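Local coordinates for protein putative pyridoxal phosphate-dependent transferase (Clostridium difficile, PDB 4DQ6) that binds pyridoxal-5'-phosphate and has the fold of the class I and II aminotransferase family, its two copies pairing in the assembly, at residues K55-L58 / E59-I62; D263-R267 / I268-R272; E312-P315 / K316-V319; L372-P375 / R376-E380. One frame throughout, in Å; residues are numbered along the deposited sequence. Where two conformers were deposited one is given.

Contact 1 (K55-L58 / E59-I62); sequences KNRL and EQEI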
loop_
_atom_site.group_PDB
_atom_site.type_symbol
_atom_site.label_atom_id
_atom_site.label_comp_id
_atom_site.label_asym_id
_atom_site.label_seq_id
_atom_site.Cartn_x
_atom_site.Cartn_y
_atom_site.Cartn_z
ATOM N N LYS A 55 -19.006 -0.591 -7.400
ATOM C CA LYS A 55 -19.664 -1.525 -8.283
ATOM C C LYS A 55 -19.357 -1.233 -9.718
ATOM O O LYS A 55 -19.021 -2.145 -10.448
ATOM C CB LYS A 55 -21.185 -1.512 -8.077
ATOM C CG LYS A 55 -21.602 -2.060 -6.743
ATOM C CD LYS A 55 -23.129 -1.988 -6.699
ATOM C CE LYS A 55 -23.730 -2.510 -5.413
ATOM N NZ LYS A 55 -25.217 -2.333 -5.428
ATOM N N ASN A 56 -19.371 0.042 -10.096
ATOM C CA ASN A 56 -19.078 0.438 -11.456
ATOM C C ASN A 56 -17.650 0.040 -11.837
ATOM O O ASN A 56 -17.417 -0.517 -12.889
ATOM C CB ASN A 56 -19.322 1.937 -11.637
ATOM C CG ASN A 56 -18.952 2.411 -13.004
ATOM O OD1 ASN A 56 -19.740 2.302 -13.933
ATOM N ND2 ASN A 56 -17.709 2.890 -13.152
ATOM N N ARG A 57 -16.725 0.268 -10.907
ATOM C CA ARG A 57 -15.344 -0.105 -11.205
ATOM C C ARG A 57 -15.191 -1.646 -11.330
ATOM O O ARG A 57 -14.459 -2.165 -12.150
ATOM C CB ARG A 57 -14.398 0.455 -10.155
ATOM C CG ARG A 57 -12.886 0.209 -10.421
ATOM C CD ARG A 57 -12.405 0.760 -11.751
ATOM N NE ARG A 57 -11.013 0.356 -12.033
ATOM C CZ ARG A 57 -10.673 -0.851 -12.462
ATOM N NH1 ARG A 57 -11.633 -1.807 -12.688
ATOM N NH2 ARG A 57 -9.409 -1.129 -12.735
ATOM N N LEU A 58 -15.783 -2.361 -10.384
ATOM C CA LEU A 58 -15.755 -3.835 -10.365
ATOM C C LEU A 58 -16.257 -4.384 -11.691
ATOM O O LEU A 58 -15.640 -5.287 -12.267
ATOM C CB LEU A 58 -16.541 -4.354 -9.164
ATOM C CG LEU A 58 -16.420 -5.862 -8.851
ATOM C CD1 LEU A 58 -16.804 -6.110 -7.388
ATOM C CD2 LEU A 58 -17.196 -6.662 -9.849
ATOM N N GLU A 59 -17.393 -3.856 -12.205
ATOM C CA GLU A 59 -17.977 -4.377 -13.418
ATOM C C GLU A 59 -17.174 -4.156 -14.714
ATOM O O GLU A 59 -17.458 -4.704 -15.763
ATOM C CB GLU A 59 -19.416 -3.843 -13.558
ATOM C CG GLU A 59 -20.324 -4.408 -12.477
ATOM C CD GLU A 59 -21.733 -3.815 -12.499
ATOM O OE1 GLU A 59 -21.885 -2.588 -12.776
ATOM O OE2 GLU A 59 -22.707 -4.575 -12.219
ATOM N N GLN A 60 -16.111 -3.375 -14.645
ATOM C CA GLN A 60 -15.168 -3.311 -15.773
ATOM C C GLN A 60 -14.351 -4.581 -15.931
ATOM O O GLN A 60 -13.854 -4.861 -17.030
ATOM C CB GLN A 60 -14.243 -2.102 -15.630
ATOM C CG GLN A 60 -14.986 -0.756 -15.659
ATOM C CD GLN A 60 -14.093 0.469 -15.391
ATOM O OE1 GLN A 60 -12.898 0.356 -15.013
ATOM N NE2 GLN A 60 -14.664 1.646 -15.567
ATOM N N GLU A 61 -14.099 -5.295 -14.827
ATOM C CA GLU A 61 -13.610 -6.679 -14.841
ATOM C C GLU A 61 -12.121 -6.801 -15.189
ATOM O O GLU A 61 -11.628 -7.909 -15.372
ATOM C CB GLU A 61 -14.471 -7.606 -15.715
ATOM C CG GLU A 61 -15.859 -7.764 -15.075
ATOM C CD GLU A 61 -16.789 -8.770 -15.734
ATOM O OE1 GLU A 61 -16.753 -8.929 -16.944
ATOM O OE2 GLU A 61 -17.608 -9.363 -14.999
ATOM N N ILE A 62 -11.443 -5.658 -15.255
ATOM C CA ILE A 62 -9.961 -5.634 -15.424
ATOM C C ILE A 62 -9.367 -4.784 -14.332
ATOM O O ILE A 62 -9.800 -3.665 -14.095
ATOM C CB ILE A 62 -9.555 -5.141 -16.817
ATOM C CG1 ILE A 62 -10.156 -6.056 -17.863
ATOM C CG2 ILE A 62 -8.016 -4.970 -16.844
ATOM C CD1 ILE A 62 -9.920 -5.623 -19.312
HETATM O O HOH W 1 -17.494 1.758 -16.538
#
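Arg57 reaches forward round the end of its helix and holds the backbone of Ile62 with the end of its guanidinium group. Arg57 NH1 and Arg57 NH2 donate to Ile62 O at 3.0 and 2.9 Å, so one carbonyl oxygen takes both N-H groups; it sits only 10° out of the guanidinium plane, which favours this rotation of the group. A bend in the arginine chain, chi2 57°, turns it toward the chain that follows.

Gln60 OE1 lies over one face of the same guanidinium, with the two flat groups 30° apart. Gln60 OE1 meets Arg57 CD at 3.3 Å, a contact and no hydrogen bond; Asn17 of the second subunit bonds to Gln60 OE1 and to Ile62 O. A water accepts from Gln60 NE2 at 3.0 Å and gives a weak bond to Asn56 OD1.

Backbone bonds close the helix. Glu59 N donates to Lys55 O at 2.9 Å, an i to i+4 bond, and Glu61 N to Leu58 O at 3.0 Å, within a type I beta turn from Leu58 to Glu61. Glu61 then leaves helical geometry with positive phi.

The contact ends helix 48-58 and begins the loop toward helix 70-84. Arg57 and Leu58 pack on helix 275-287, while Glu61 forms a salt bridge with Lys45 of the second subunit, placing this helix end at the dimer interface.

Contact 2 (D263-R267 / I268-R272); sequences DAFTR and IDIKR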
loop_
_atom_site.group_PDB
_atom_site.type_symbol
_atom_site.label_atom_id
_atom_site.label_comp_id
_atom_site.label_asym_id
_atom_site.label_seq_id
_atom_site.Cartn_x
_atom_site.Cartn_y
_atom_site.Cartn_z
ATOM N N ASP A 263 10.486 11.532 -3.391
ATOM C CA ASP A 263 11.594 10.663 -3.626
ATOM C C ASP A 263 11.639 9.483 -2.627
ATOM O O ASP A 263 12.089 8.405 -2.989
ATOM C CB ASP A 263 12.874 11.480 -3.475
ATOM C CG ASP A 263 13.128 12.375 -4.666
ATOM O OD1 ASP A 263 12.405 12.314 -5.703
ATOM O OD2 ASP A 263 14.081 13.176 -4.563
ATOM N N ALA A 264 11.163 9.699 -1.384
ATOM C CA ALA A 264 11.025 8.584 -0.411
ATOM C C ALA A 264 10.022 7.568 -0.880
ATOM O O ALA A 264 10.268 6.354 -0.817
ATOM C CB ALA A 264 10.670 9.102 0.973
ATOM N N PHE A 265 8.876 8.025 -1.405
ATOM C CA PHE A 265 7.919 7.071 -1.983
ATOM C C PHE A 265 8.481 6.359 -3.188
ATOM O O PHE A 265 8.079 5.213 -3.489
ATOM C CB PHE A 265 6.564 7.730 -2.253
ATOM C CG PHE A 265 5.688 7.843 -0.998
ATOM C CD1 PHE A 265 5.230 6.676 -0.356
ATOM C CD2 PHE A 265 5.264 9.057 -0.504
ATOM C CE1 PHE A 265 4.438 6.765 0.782
ATOM C CE2 PHE A 265 4.454 9.141 0.614
ATOM C CZ PHE A 265 4.020 7.979 1.243
ATOM N N THR A 266 9.294 7.044 -3.991
ATOM C CA THR A 266 9.941 6.395 -5.105
ATOM C C THR A 266 10.891 5.307 -4.641
ATOM O O THR A 266 10.912 4.199 -5.179
ATOM C CB THR A 266 10.699 7.427 -5.979
ATOM O OG1 THR A 266 9.714 8.276 -6.616
ATOM C CG2 THR A 266 11.561 6.713 -7.069
ATOM N N ARG A 267 11.626 5.632 -3.594
ATOM C CA ARG A 267 12.557 4.690 -2.990
ATOM C C ARG A 267 11.886 3.390 -2.550
ATOM O O ARG A 267 12.447 2.315 -2.823
ATOM C CB ARG A 267 13.328 5.370 -1.843
ATOM C CG ARG A 267 14.112 4.385 -1.027
ATOM C CD ARG A 267 14.897 5.034 0.099
ATOM N NE ARG A 267 14.156 5.976 0.969
ATOM C CZ ARG A 267 13.426 5.671 2.057
ATOM N NH1 ARG A 267 12.866 6.641 2.803
ATOM N NH2 ARG A 267 13.263 4.410 2.438
ATOM N N ILE A 268 10.695 3.492 -1.944
ATOM C CA ILE A 268 9.944 2.272 -1.533
ATOM C C ILE A 268 8.929 1.841 -2.586
ATOM O O ILE A 268 8.185 0.862 -2.341
ATOM C CB ILE A 268 9.316 2.403 -0.126
ATOM C CG1 ILE A 268 8.300 3.530 -0.001
ATOM C CG2 ILE A 268 10.395 2.628 0.944
ATOM C CD1 ILE A 268 7.380 3.427 1.210
ATOM N N ASP A 269 8.896 2.499 -3.750
ATOM C CA ASP A 269 7.986 2.148 -4.854
ATOM C C ASP A 269 6.503 2.050 -4.452
ATOM O O ASP A 269 5.794 1.101 -4.812
ATOM C CB ASP A 269 8.428 0.888 -5.604
ATOM C CG ASP A 269 7.669 0.729 -6.921
ATOM O OD1 ASP A 269 7.443 1.785 -7.600
ATOM O OD2 ASP A 269 7.184 -0.418 -7.225
ATOM N N ILE A 270 6.026 3.006 -3.657
ATOM C CA ILE A 270 4.595 3.082 -3.315
ATOM C C ILE A 270 4.104 4.382 -3.943
ATOM O O ILE A 270 4.320 5.479 -3.383
ATOM C CB ILE A 270 4.391 2.992 -1.789
ATOM C CG1 ILE A 270 4.728 1.560 -1.325
ATOM C CG2 ILE A 270 2.966 3.413 -1.385
ATOM C CD1 ILE A 270 4.397 1.275 0.122
ATOM N N LYS A 271 3.454 4.277 -5.112
ATOM C CA LYS A 271 3.102 5.425 -5.916
ATOM C C LYS A 271 1.655 5.419 -6.347
ATOM O O LYS A 271 1.086 6.484 -6.493
ATOM C CB LYS A 271 3.934 5.509 -7.186
ATOM C CG LYS A 271 5.412 5.510 -6.916
ATOM C CD LYS A 271 5.905 6.754 -6.162
ATOM C CE LYS A 271 6.262 7.922 -7.023
ATOM N NZ LYS A 271 6.887 9.025 -6.207
ATOM N N ARG A 272 1.085 4.224 -6.581
ATOM C CA ARG A 272 -0.272 4.154 -7.174
ATOM C C ARG A 272 -1.346 3.818 -6.158
ATOM O O ARG A 272 -1.142 2.979 -5.270
ATOM C CB ARG A 272 -0.309 3.096 -8.303
ATOM C CG ARG A 272 0.646 3.290 -9.445
ATOM C CD ARG A 272 0.412 2.358 -10.622
ATOM N NE ARG A 272 1.310 2.693 -11.701
ATOM C CZ ARG A 272 1.145 3.698 -12.559
ATOM N NH1 ARG A 272 0.089 4.495 -12.511
ATOM N NH2 ARG A 272 2.078 3.920 -13.457
HETATM O O HOH W 2 9.542 3.668 -7.578
#
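The Phe265 ring and the Arg267 guanidinium both touch Ile268 at a Schellman motif that ends helix 255-267. Ile270 O and Ile268 CD1 approach the phenyl ring obliquely, with Ile270 O 3.4 Å from Phe265 CD1; Ile270 CB packs at 4.0 Å from that same CD1. One face of the guanidinium has Ala264 O above it, offset toward the rim, and Ile268 CG2 comes in obliquely, 3.7 Å from Arg267 NH2. The charged end of Arg267 pairs with Glu109 of helix 99-110.

The motif is defined by Asp269, whose phi is 53°, and by two bonds back into the last turn: Ile270 N to Phe265 O at 3.0 Å and Asp269 N to Thr266 O at 3.0 Å. The side chain of Asp269 touches a bound pyridoxal-5'-phosphate and also packs on Ile100 of the second subunit, which puts this helix end beside a cofactor at the subunit interface.

Lys271 folds back along the helix through bends at chi2 and chi3. Its ammonium also forms a salt bridge with Asp262, and Lys271 NZ donates to Thr266 OG1 at 3.0 Å.

Contact 3 (E312-P315 / K316-V319); sequences ENMP and KLKV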
loop_
_atom_site.group_PDB
_atom_site.type_symbol
_atom_site.label_atom_id
_atom_site.label_comp_id
_atom_site.label_asym_id
_atom_site.label_seq_id
_atom_site.Cartn_x
_atom_site.Cartn_y
_atom_site.Cartn_z
ATOM N N GLU A 312 -26.276 9.207 34.402
ATOM C CA GLU A 312 -27.408 8.640 35.140
ATOM C C GLU A 312 -27.101 7.274 35.777
ATOM O O GLU A 312 -27.491 6.991 36.944
ATOM C CB GLU A 312 -28.636 8.608 34.210
ATOM C CG GLU A 312 -29.083 10.032 33.917
ATOM C CD GLU A 312 -30.336 10.168 33.070
ATOM O OE1 GLU A 312 -30.936 9.135 32.654
ATOM O OE2 GLU A 312 -30.685 11.362 32.816
ATOM N N ASN A 313 -26.404 6.406 35.049
ATOM C CA ASN A 313 -26.260 5.006 35.465
ATOM C C ASN A 313 -24.875 4.623 35.977
ATOM O O ASN A 313 -24.741 3.655 36.697
ATOM C CB ASN A 313 -26.683 4.079 34.334
ATOM C CG ASN A 313 -28.110 4.323 33.907
ATOM O OD1 ASN A 313 -29.036 4.127 34.694
ATOM N ND2 ASN A 313 -28.289 4.827 32.716
ATOM N N MET A 314 -23.849 5.388 35.620
ATOM C CA MET A 314 -22.450 5.152 36.098
ATOM C C MET A 314 -21.796 6.449 36.558
ATOM O O MET A 314 -20.800 6.901 36.000
ATOM C CB MET A 314 -21.603 4.513 34.986
ATOM C CG MET A 314 -22.211 3.212 34.490
ATOM S SD MET A 314 -21.320 2.366 33.182
ATOM C CE MET A 314 -22.003 3.076 31.680
ATOM N N PRO A 315 -22.360 7.058 37.620
ATOM C CA PRO A 315 -21.970 8.421 37.963
ATOM C C PRO A 315 -20.562 8.571 38.532
ATOM O O PRO A 315 -20.054 9.715 38.628
ATOM C CB PRO A 315 -23.015 8.852 38.987
ATOM C CG PRO A 315 -23.508 7.577 39.553
ATOM C CD PRO A 315 -23.528 6.613 38.381
ATOM N N LYS A 316 -19.932 7.463 38.915
ATOM C CA LYS A 316 -18.510 7.509 39.302
ATOM C C LYS A 316 -17.582 7.774 38.096
ATOM O O LYS A 316 -16.476 8.303 38.264
ATOM C CB LYS A 316 -18.075 6.247 40.051
ATOM C CG LYS A 316 -18.586 6.186 41.505
ATOM C CD LYS A 316 -18.662 4.771 42.022
ATOM C CE LYS A 316 -19.115 4.728 43.474
ATOM N NZ LYS A 316 -19.406 3.325 43.930
ATOM N N LEU A 317 -18.042 7.454 36.884
ATOM C CA LEU A 317 -17.272 7.734 35.690
ATOM C C LEU A 317 -17.444 9.207 35.328
ATOM O O LEU A 317 -18.470 9.835 35.618
ATOM C CB LEU A 317 -17.753 6.911 34.493
ATOM C CG LEU A 317 -17.785 5.393 34.738
ATOM C CD1 LEU A 317 -18.132 4.668 33.464
ATOM C CD2 LEU A 317 -16.490 4.847 35.380
ATOM N N LYS A 318 -16.438 9.734 34.661
ATOM C CA LYS A 318 -16.434 11.130 34.234
ATOM C C LYS A 318 -16.101 11.210 32.733
ATOM O O LYS A 318 -15.194 10.558 32.263
ATOM C CB LYS A 318 -15.413 11.948 35.042
ATOM C CG LYS A 318 -15.721 12.057 36.561
ATOM C CD LYS A 318 -17.215 12.344 36.762
ATOM C CE LYS A 318 -17.646 12.785 38.158
ATOM N NZ LYS A 318 -18.131 11.642 38.967
ATOM N N VAL A 319 -16.815 12.061 32.023
ATOM C CA VAL A 319 -16.732 12.131 30.550
ATOM C C VAL A 319 -17.084 13.567 30.152
ATOM O O VAL A 319 -18.012 14.146 30.697
ATOM C CB VAL A 319 -17.635 11.094 29.868
ATOM C CG1 VAL A 319 -19.070 11.275 30.306
ATOM C CG2 VAL A 319 -17.441 11.096 28.348
#
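Pro315, Leu317 and Met314 carry this type I beta turn, which runs from Met314 to Leu317 and joins helix 289-313 to the short, weakly bonded strand 318-319, outermost within the chain in an antiparallel sheet. The turn is closed by Leu317 N donating to Met314 O at 2.9 Å, with an N-H...O angle of 151°. Pro315 occupies the second position of the turn, its phi of -71° suiting the ring.

Met314 and Leu317 also touch through their side chains, which cross obliquely. Leu317 CD1 lies 3.8 Å from Met314 CB, so one methyl group of the leucine rests against the root of the methionine chain. Met314 packs on Ile386 and Ile390 of helix 376-390; Leu317 meets Ile310 and Val330. This apolar pair therefore joins the turn to helices 376-390 and 289-313 and to strand 327-331.

Pro315 also offers its carbonyl to a lysine that bends back from the strand. Bends at chi2 and chi4 bring the ammonium round, and Lys318 NZ donates to Pro315 O at 2.7 Å, in the plane of the carbonyl.

Contact 4 (L372-P375 / R376-E380); sequences LACP and RSMLE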
loop_
_atom_site.group_PDB
_atom_site.type_symbol
_atom_site.label_atom_id
_atom_site.label_comp_id
_atom_site.label_asym_id
_atom_site.label_seq_id
_atom_site.Cartn_x
_atom_site.Cartn_y
_atom_site.Cartn_z
ATOM N N LEU A 372 -17.991 5.247 19.194
ATOM C CA LEU A 372 -19.446 5.463 19.092
ATOM C C LEU A 372 -20.000 5.455 17.704
ATOM O O LEU A 372 -21.192 5.804 17.502
ATOM C CB LEU A 372 -19.813 6.758 19.848
ATOM C CG LEU A 372 -20.300 6.548 21.287
ATOM C CD1 LEU A 372 -19.298 5.735 22.110
ATOM C CD2 LEU A 372 -20.648 7.898 21.937
ATOM N N ALA A 373 -19.218 5.079 16.701
ATOM C CA ALA A 373 -19.671 5.023 15.303
ATOM C C ALA A 373 -20.253 3.656 15.067
ATOM O O ALA A 373 -19.714 2.811 14.341
ATOM C CB ALA A 373 -18.501 5.302 14.325
ATOM N N CYS A 374 -21.409 3.426 15.710
ATOM C CA CYS A 374 -22.077 2.127 15.612
ATOM C C CYS A 374 -23.585 2.365 15.820
ATOM O O CYS A 374 -23.966 3.407 16.346
ATOM C CB CYS A 374 -21.562 1.136 16.629
ATOM S SG CYS A 374 -21.804 1.623 18.346
ATOM N N PRO A 375 -24.430 1.413 15.463
ATOM C CA PRO A 375 -25.857 1.614 15.720
ATOM C C PRO A 375 -26.162 1.894 17.187
ATOM O O PRO A 375 -25.518 1.337 18.079
ATOM C CB PRO A 375 -26.491 0.297 15.240
ATOM C CG PRO A 375 -25.575 -0.167 14.163
ATOM C CD PRO A 375 -24.200 0.203 14.642
ATOM N N ARG A 376 -27.214 2.696 17.443
ATOM C CA ARG A 376 -27.674 2.944 18.775
ATOM C C ARG A 376 -27.837 1.689 19.602
ATOM O O ARG A 376 -27.467 1.657 20.777
ATOM C CB ARG A 376 -28.987 3.763 18.757
ATOM C CG ARG A 376 -29.522 4.098 20.145
ATOM C CD ARG A 376 -28.592 4.925 21.020
ATOM N NE ARG A 376 -28.377 6.196 20.380
ATOM C CZ ARG A 376 -29.158 7.256 20.481
ATOM N NH1 ARG A 376 -30.274 7.226 21.212
ATOM N NH2 ARG A 376 -28.894 8.327 19.755
ATOM N N SER A 377 -28.452 0.650 19.010
ATOM C CA SER A 377 -28.679 -0.612 19.697
ATOM C C SER A 377 -27.362 -1.211 20.244
ATOM O O SER A 377 -27.349 -1.758 21.333
ATOM C CB SER A 377 -29.441 -1.588 18.774
ATOM O OG SER A 377 -30.797 -1.254 18.703
ATOM N N MET A 378 -26.302 -1.166 19.429
ATOM C CA MET A 378 -25.008 -1.729 19.807
ATOM C C MET A 378 -24.344 -0.874 20.896
ATOM O O MET A 378 -23.767 -1.375 21.840
ATOM C CB MET A 378 -24.095 -1.780 18.586
ATOM C CG MET A 378 -22.687 -2.213 18.880
ATOM S SD MET A 378 -21.807 -2.605 17.351
ATOM C CE MET A 378 -20.115 -2.676 17.992
ATOM N N LEU A 379 -24.485 0.429 20.764
ATOM C CA LEU A 379 -23.993 1.364 21.779
ATOM C C LEU A 379 -24.658 1.144 23.128
ATOM O O LEU A 379 -24.010 1.040 24.166
ATOM C CB LEU A 379 -24.189 2.801 21.301
ATOM C CG LEU A 379 -23.785 3.891 22.306
ATOM C CD1 LEU A 379 -22.342 3.789 22.903
ATOM C CD2 LEU A 379 -23.983 5.286 21.693
ATOM N N GLU A 380 -25.979 1.002 23.105
ATOM C CA GLU A 380 -26.725 0.659 24.351
ATOM C C GLU A 380 -26.189 -0.620 24.991
ATOM O O GLU A 380 -25.959 -0.702 26.189
ATOM C CB GLU A 380 -28.259 0.599 24.194
ATOM C CG GLU A 380 -28.839 -0.154 25.406
ATOM C CD GLU A 380 -30.344 -0.319 25.438
ATOM O OE1 GLU A 380 -30.942 -1.001 24.574
ATOM O OE2 GLU A 380 -30.914 0.198 26.416
#
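Pro375 O receives two backbone N-H groups from the first turn of helix 376-390, with Pro375 itself at the N-cap. Leu379 N donates at 3.0 Å to Pro375 O and is nearly straight, with an N-H...O angle of 167°; this is the opening i to i+4 bond of the helix. Met378 N is 2.9 Å from Pro375 O, but its 122° angle makes that bond weak.

Before this start the residues leading in lay apolar side chains against the turn. Cys374 meets both neighbouring residues of the helix: its CB lies 3.8 Å from Met378 SD, and Cys374 SG lies 4.0 Å from Leu379 CB. With chi1 at 61°, the sulfur stands between the cysteine's own backbone N and carbonyl carbon.

Arg376 turns to helix 289-313, where Asn302 and Ser301 accept from it, and Asn302 also donates to the carbonyls of Leu372 and Cys374. The loop from strand 367-371 and the new helix are thus bound to one neighbouring helix. Ala373, between those carbonyls, is the centre of an inverse gamma turn. Farther back along the chain, Leu372 crosses Leu379 obliquely, Leu372 CD1 resting 3.7 Å from Leu379 CD1.

The four contacts follow one another along the chain without overlap, three at helix ends and contact 4 at a helix start. Contacts 1 and 2 both reach the second subunit; their centres are 27 Å apart, and helix 275-287, on which contact 1 packs, begins just after contact 2. Contacts 3 and 4 lie together on one side of the chain's centre, centres 18 Å apart, and share helices 289-313 and 376-390 and the antiparallel sheet that includes strands 318-319, 327-331 and 367-371. No other chain touches this pair. Contact 3 lies about 50 Å from contact 1 between centres, so, among these four, the contacts at the subunit interface lie apart from the pair by the antiparallel sheet.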